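Local coordinates for choline binding protein PCPA (PDB 4CP6) that is a pneumococcal vaccine antigen of the choline-binding family, built on leucine-rich repeats and probably held at the cell surface through choline, at residues V227-L239 with K246-L260. Numbering follows the deposited sequence.
Sequences VDGVLFSKDKTQL and KNDESYKTPKETKEL
Phe232 and Tyr251 meet from opposite directions: Tyr251 OH lies in the plane of the Phe232 ring, at its edge, 3.4 Å from CZ. Thr257 OG1 lies farther along that edge, and Pro254 approaches obliquely, with CG 3.5 Å from CE2. At the edge of the Tyr251 ring, CE2 meets Leu239 CD1, while Val230 CG2 comes in obliquely; Tyr242, from outside the two segments, forms an edge-to-face pair with Tyr251. With CG anti to the backbone N (chi1 -176°), Tyr251 reaches across to a water that hydrogen-bonds its OH and donates to Val227 O, tying the phenol to the type I' turn 227-230. Lys246 grips the same turn: NZ donates to Asp228 O (3.0 Å), approaching a lone pair within the plane of the carbonyl, and forms a salt bridge with Asp248.

At the other end, Thr237 O accepts two bonds: Glu259 N (3.1 Å) lies nearly along the C=O axis, while Lys258 N (2.8 Å) is tilted from the carbonyl plane yet straighter at the hydrogen, 161° against 150°. Asp235 OD1, held by Ser233 OG, Thr237 N and Thr237 OG1, fixes the Asx turn leading there. Leu239 N donates to Glu259 O, and with the Glu259 N bond this brackets Gln238 in parallel register. In one mixed sheet, strand 238-241 thus pairs antiparallel with 230-233 and parallel with 259-260, which 282-283 follows, while strand 250-252 starts a parallel sheet beside 273-275, as expected of a leucine-rich-repeat solenoid.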
loop_
_atom_site.group_PDB
_atom_site.type_symbol
_atom_site.label_atom_id
_atom_site.label_comp_id
_atom_site.label_asym_id
_atom_site.label_seq_id
_atom_site.Cartn_x
_atom_site.Cartn_y
_atom_site.Cartn_z
ATOM N N VAL A 227 -2.134 -14.319 11.911
ATOM C CA VAL A 227 -1.407 -15.514 12.348
ATOM C C VAL A 227 0.061 -15.156 12.462
ATOM O O VAL A 227 0.709 -14.870 11.445
ATOM C CB VAL A 227 -1.600 -16.740 11.434
ATOM C CG1 VAL A 227 -0.877 -17.971 12.017
ATOM C CG2 VAL A 227 -3.092 -17.030 11.180
ATOM N N ASP A 228 0.588 -15.091 13.692
ATOM C CA ASP A 228 1.995 -14.737 13.908
ATOM C C ASP A 228 2.331 -13.380 13.269
ATOM O O ASP A 228 3.447 -13.139 12.786
ATOM C CB ASP A 228 2.936 -15.883 13.469
ATOM C CG ASP A 228 2.732 -17.152 14.286
ATOM O OD1 ASP A 228 2.598 -17.046 15.526
ATOM O OD2 ASP A 228 2.666 -18.241 13.681
ATOM N N GLY A 229 1.345 -12.492 13.325
ATOM C CA GLY A 229 1.473 -11.117 12.865
ATOM C C GLY A 229 1.245 -10.915 11.379
ATOM O O GLY A 229 1.299 -9.770 10.926
ATOM N N VAL A 230 0.930 -11.990 10.651
ATOM C CA VAL A 230 0.647 -11.973 9.200
ATOM C C VAL A 230 -0.843 -11.832 8.990
ATOM O O VAL A 230 -1.616 -12.582 9.592
ATOM C CB VAL A 230 1.191 -13.244 8.502
ATOM C CG1 VAL A 230 0.981 -13.174 6.992
ATOM C CG2 VAL A 230 2.680 -13.416 8.801
ATOM N N LEU A 231 -1.252 -10.873 8.149
ATOM C CA LEU A 231 -2.661 -10.607 7.894
ATOM C C LEU A 231 -3.206 -11.446 6.746
ATOM O O LEU A 231 -2.655 -11.418 5.643
ATOM C CB LEU A 231 -2.845 -9.113 7.611
ATOM C CG LEU A 231 -4.248 -8.632 7.282
ATOM C CD1 LEU A 231 -5.184 -8.728 8.492
ATOM C CD2 LEU A 231 -4.188 -7.176 6.826
ATOM N N PHE A 232 -4.312 -12.166 6.997
ATOM C CA PHE A 232 -5.016 -12.990 6.046
ATOM C C PHE A 232 -6.493 -12.629 6.043
ATOM O O PHE A 232 -7.011 -12.049 7.009
ATOM C CB PHE A 232 -4.963 -14.460 6.507
ATOM C CG PHE A 232 -3.635 -15.165 6.376
ATOM C CD1 PHE A 232 -2.672 -15.049 7.368
ATOM C CD2 PHE A 232 -3.338 -15.907 5.244
ATOM C CE1 PHE A 232 -1.455 -15.723 7.261
ATOM C CE2 PHE A 232 -2.119 -16.579 5.136
ATOM C CZ PHE A 232 -1.177 -16.459 6.138
ATOM N N SER A 233 -7.194 -13.092 5.026
ATOM C CA SER A 233 -8.655 -13.147 5.088
ATOM C C SER A 233 -8.991 -14.213 6.164
ATOM O O SER A 233 -8.182 -15.108 6.434
ATOM C CB SER A 233 -9.253 -13.581 3.759
ATOM O OG SER A 233 -8.725 -14.827 3.307
ATOM N N LYS A 234 -10.170 -14.110 6.804
ATOM C CA LYS A 234 -10.538 -15.059 7.851
ATOM C C LYS A 234 -10.394 -16.536 7.409
ATOM O O LYS A 234 -9.904 -17.373 8.180
ATOM C CB LYS A 234 -11.974 -14.744 8.291
ATOM C CG LYS A 234 -12.485 -15.614 9.426
ATOM C CD LYS A 234 -11.995 -15.152 10.752
ATOM C CE LYS A 234 -12.680 -15.931 11.846
ATOM N NZ LYS A 234 -12.219 -15.488 13.178
ATOM N N ASP A 235 -10.757 -16.825 6.154
ATOM C CA ASP A 235 -10.673 -18.197 5.618
ATOM C C ASP A 235 -9.254 -18.614 5.157
ATOM O O ASP A 235 -9.071 -19.754 4.709
ATOM C CB ASP A 235 -11.707 -18.392 4.500
ATOM C CG ASP A 235 -11.505 -17.545 3.236
ATOM O OD1 ASP A 235 -10.406 -16.964 3.065
ATOM O OD2 ASP A 235 -12.447 -17.449 2.429
ATOM N N LYS A 236 -8.254 -17.706 5.301
ATOM C CA LYS A 236 -6.839 -17.943 4.967
ATOM C C LYS A 236 -6.613 -18.192 3.477
ATOM O O LYS A 236 -5.490 -18.556 3.103
ATOM C CB LYS A 236 -6.218 -19.048 5.845
ATOM C CG LYS A 236 -6.120 -18.626 7.326
ATOM C CD LYS A 236 -5.974 -19.822 8.291
ATOM C CE LYS A 236 -4.630 -20.527 8.266
ATOM N NZ LYS A 236 -3.547 -19.702 8.858
ATOM N N THR A 237 -7.615 -17.902 2.613
ATOM C CA THR A 237 -7.399 -18.032 1.172
ATOM C C THR A 237 -6.559 -16.889 0.618
ATOM O O THR A 237 -5.942 -17.051 -0.439
ATOM C CB THR A 237 -8.702 -18.148 0.403
ATOM O OG1 THR A 237 -9.478 -16.940 0.526
ATOM C CG2 THR A 237 -9.492 -19.389 0.810
ATOM N N GLN A 238 -6.557 -15.730 1.304
ATOM C CA GLN A 238 -5.793 -14.568 0.836
ATOM C C GLN A 238 -4.771 -14.215 1.867
ATOM O O GLN A 238 -5.145 -13.910 3.009
ATOM C CB GLN A 238 -6.723 -13.350 0.567
ATOM C CG GLN A 238 -7.899 -13.654 -0.379
ATOM C CD GLN A 238 -8.887 -12.533 -0.519
ATOM O OE1 GLN A 238 -10.005 -12.589 0.008
ATOM N NE2 GLN A 238 -8.528 -11.537 -1.311
ATOM N N LEU A 239 -3.478 -14.227 1.502
ATOM C CA LEU A 239 -2.440 -13.709 2.369
ATOM C C LEU A 239 -2.357 -12.240 1.947
ATOM O O LEU A 239 -1.929 -11.922 0.825
ATOM C CB LEU A 239 -1.108 -14.471 2.210
ATOM C CG LEU A 239 -0.063 -14.150 3.260
ATOM C CD1 LEU A 239 1.020 -15.260 3.288
ATOM C CD2 LEU A 239 0.579 -12.740 3.052
ATOM N N LYS A 246 8.865 -8.347 10.198
ATOM C CA LYS A 246 8.676 -9.648 10.875
ATOM C C LYS A 246 10.007 -10.413 10.645
ATOM O O LYS A 246 10.450 -10.560 9.507
ATOM C CB LYS A 246 7.463 -10.359 10.289
ATOM C CG LYS A 246 7.337 -11.797 10.771
ATOM C CD LYS A 246 6.008 -12.395 10.366
ATOM C CE LYS A 246 5.949 -13.904 10.491
ATOM N NZ LYS A 246 6.029 -14.356 11.889
ATOM N N ASN A 247 10.693 -10.807 11.724
ATOM C CA ASN A 247 12.082 -11.234 11.561
ATOM C C ASN A 247 12.372 -12.706 11.235
ATOM O O ASN A 247 13.552 -13.049 11.078
ATOM C CB ASN A 247 12.880 -10.810 12.773
ATOM C CG ASN A 247 12.686 -11.642 14.001
ATOM O OD1 ASN A 247 11.834 -12.534 14.077
ATOM N ND2 ASN A 247 13.551 -11.409 14.971
ATOM N N ASP A 248 11.368 -13.539 11.026
ATOM C CA ASP A 248 11.624 -14.948 10.743
ATOM C C ASP A 248 12.472 -15.184 9.482
ATOM O O ASP A 248 12.222 -14.570 8.444
ATOM C CB ASP A 248 10.306 -15.716 10.671
ATOM C CG ASP A 248 9.489 -15.559 11.928
ATOM O OD1 ASP A 248 8.826 -14.525 12.067
ATOM O OD2 ASP A 248 9.592 -16.432 12.818
ATOM N N GLU A 249 13.472 -16.091 9.557
ATOM C CA GLU A 249 14.284 -16.347 8.364
ATOM C C GLU A 249 13.582 -17.221 7.350
ATOM O O GLU A 249 13.931 -17.188 6.163
ATOM C CB GLU A 249 15.655 -16.935 8.759
ATOM C CG GLU A 249 16.538 -15.921 9.459
ATOM C CD GLU A 249 17.982 -16.353 9.660
ATOM O OE1 GLU A 249 18.415 -17.331 9.011
ATOM O OE2 GLU A 249 18.699 -15.677 10.433
ATOM N N SER A 250 12.623 -18.050 7.785
ATOM C CA SER A 250 11.928 -18.935 6.859
ATOM C C SER A 250 10.441 -18.872 7.160
ATOM O O SER A 250 10.042 -18.563 8.285
ATOM C CB SER A 250 12.424 -20.372 6.980
ATOM O OG SER A 250 12.206 -20.814 8.310
ATOM N N TYR A 251 9.632 -19.171 6.164
ATOM C CA TYR A 251 8.174 -19.120 6.311
ATOM C C TYR A 251 7.542 -20.038 5.324
ATOM O O TYR A 251 8.038 -20.187 4.192
ATOM C CB TYR A 251 7.666 -17.676 6.070
ATOM C CG TYR A 251 6.178 -17.475 6.296
ATOM C CD1 TYR A 251 5.652 -17.438 7.582
ATOM C CD2 TYR A 251 5.309 -17.264 5.223
ATOM C CE1 TYR A 251 4.291 -17.252 7.796
ATOM C CE2 TYR A 251 3.946 -17.065 5.425
ATOM C CZ TYR A 251 3.446 -17.072 6.716
ATOM O OH TYR A 251 2.116 -16.882 6.942
ATOM N N LYS A 252 6.422 -20.664 5.741
ATOM C CA LYS A 252 5.629 -21.511 4.896
ATOM C C LYS A 252 4.202 -20.963 4.883
ATOM O O LYS A 252 3.605 -20.812 5.942
ATOM C CB LYS A 252 5.596 -22.967 5.411
ATOM C CG LYS A 252 6.968 -23.627 5.441
ATOM C CD LYS A 252 6.887 -25.071 5.948
ATOM C CE LYS A 252 8.245 -25.555 6.386
ATOM N NZ LYS A 252 8.190 -26.116 7.761
ATOM N N THR A 253 3.648 -20.657 3.703
ATOM C CA THR A 253 2.257 -20.210 3.655
ATOM C C THR A 253 1.357 -21.393 4.047
ATOM O O THR A 253 1.651 -22.567 3.756
ATOM C CB THR A 253 1.903 -19.661 2.273
ATOM O OG1 THR A 253 2.192 -20.664 1.273
ATOM C CG2 THR A 253 2.623 -18.378 1.969
ATOM N N PRO A 254 0.207 -21.095 4.679
ATOM C CA PRO A 254 -0.707 -22.189 5.069
ATOM C C PRO A 254 -1.325 -22.887 3.878
ATOM O O PRO A 254 -1.401 -22.335 2.777
ATOM C CB PRO A 254 -1.773 -21.484 5.923
ATOM C CG PRO A 254 -1.680 -20.034 5.581
ATOM C CD PRO A 254 -0.268 -19.766 5.115
ATOM N N LYS A 255 -1.754 -24.149 4.080
ATOM C CA LYS A 255 -2.295 -24.963 3.007
ATOM C C LYS A 255 -3.526 -24.370 2.298
ATOM O O LYS A 255 -3.773 -24.702 1.143
ATOM C CB LYS A 255 -2.596 -26.394 3.504
ATOM C CG LYS A 255 -3.687 -26.476 4.579
ATOM C CD LYS A 255 -4.079 -27.933 4.834
ATOM C CE LYS A 255 -5.240 -28.042 5.785
ATOM N NZ LYS A 255 -5.609 -29.465 6.024
ATOM N N GLU A 256 -4.280 -23.485 2.987
ATOM C CA GLU A 256 -5.494 -22.879 2.442
ATOM C C GLU A 256 -5.214 -21.735 1.487
ATOM O O GLU A 256 -6.125 -21.327 0.804
ATOM C CB GLU A 256 -6.346 -22.286 3.583
ATOM C CG GLU A 256 -6.898 -23.309 4.579
ATOM C CD GLU A 256 -5.994 -23.652 5.750
ATOM O OE1 GLU A 256 -4.917 -23.025 5.891
ATOM O OE2 GLU A 256 -6.381 -24.538 6.549
ATOM N N THR A 257 -3.974 -21.197 1.468
ATOM C CA THR A 257 -3.696 -20.015 0.649
ATOM C C THR A 257 -3.967 -20.234 -0.822
ATOM O O THR A 257 -3.466 -21.209 -1.397
ATOM C CB THR A 257 -2.279 -19.504 0.876
ATOM O OG1 THR A 257 -1.871 -19.658 2.234
ATOM C CG2 THR A 257 -2.104 -18.064 0.442
ATOM N N LYS A 258 -4.744 -19.337 -1.441
ATOM C CA LYS A 258 -5.034 -19.373 -2.878
ATOM C C LYS A 258 -4.312 -18.211 -3.579
ATOM O O LYS A 258 -3.992 -18.304 -4.771
ATOM C CB LYS A 258 -6.524 -19.259 -3.146
ATOM C CG LYS A 258 -7.305 -20.431 -2.548
ATOM C CD LYS A 258 -8.724 -20.497 -3.099
ATOM C CE LYS A 258 -9.314 -21.885 -2.962
ATOM N NZ LYS A 258 -10.113 -22.034 -1.714
ATOM N N GLU A 259 -4.082 -17.098 -2.866
ATOM C CA GLU A 259 -3.396 -15.982 -3.499
ATOM C C GLU A 259 -2.599 -15.169 -2.528
ATOM O O GLU A 259 -2.975 -15.026 -1.342
ATOM C CB GLU A 259 -4.381 -15.085 -4.269
ATOM C CG GLU A 259 -5.329 -14.313 -3.391
ATOM C CD GLU A 259 -6.232 -13.368 -4.164
ATOM O OE1 GLU A 259 -5.723 -12.443 -4.843
ATOM O OE2 GLU A 259 -7.463 -13.561 -4.080
ATOM N N LEU A 260 -1.507 -14.565 -3.064
ATOM C CA LEU A 260 -0.733 -13.569 -2.334
ATOM C C LEU A 260 -1.208 -12.245 -2.883
ATOM O O LEU A 260 -1.168 -12.038 -4.108
ATOM C CB LEU A 260 0.773 -13.717 -2.533
ATOM C CG LEU A 260 1.336 -15.106 -2.276
ATOM C CD1 LEU A 260 2.825 -15.088 -2.434
ATOM C CD2 LEU A 260 1.003 -15.596 -0.865
HETATM O O HOH W 1 1.425 -16.935 9.638
#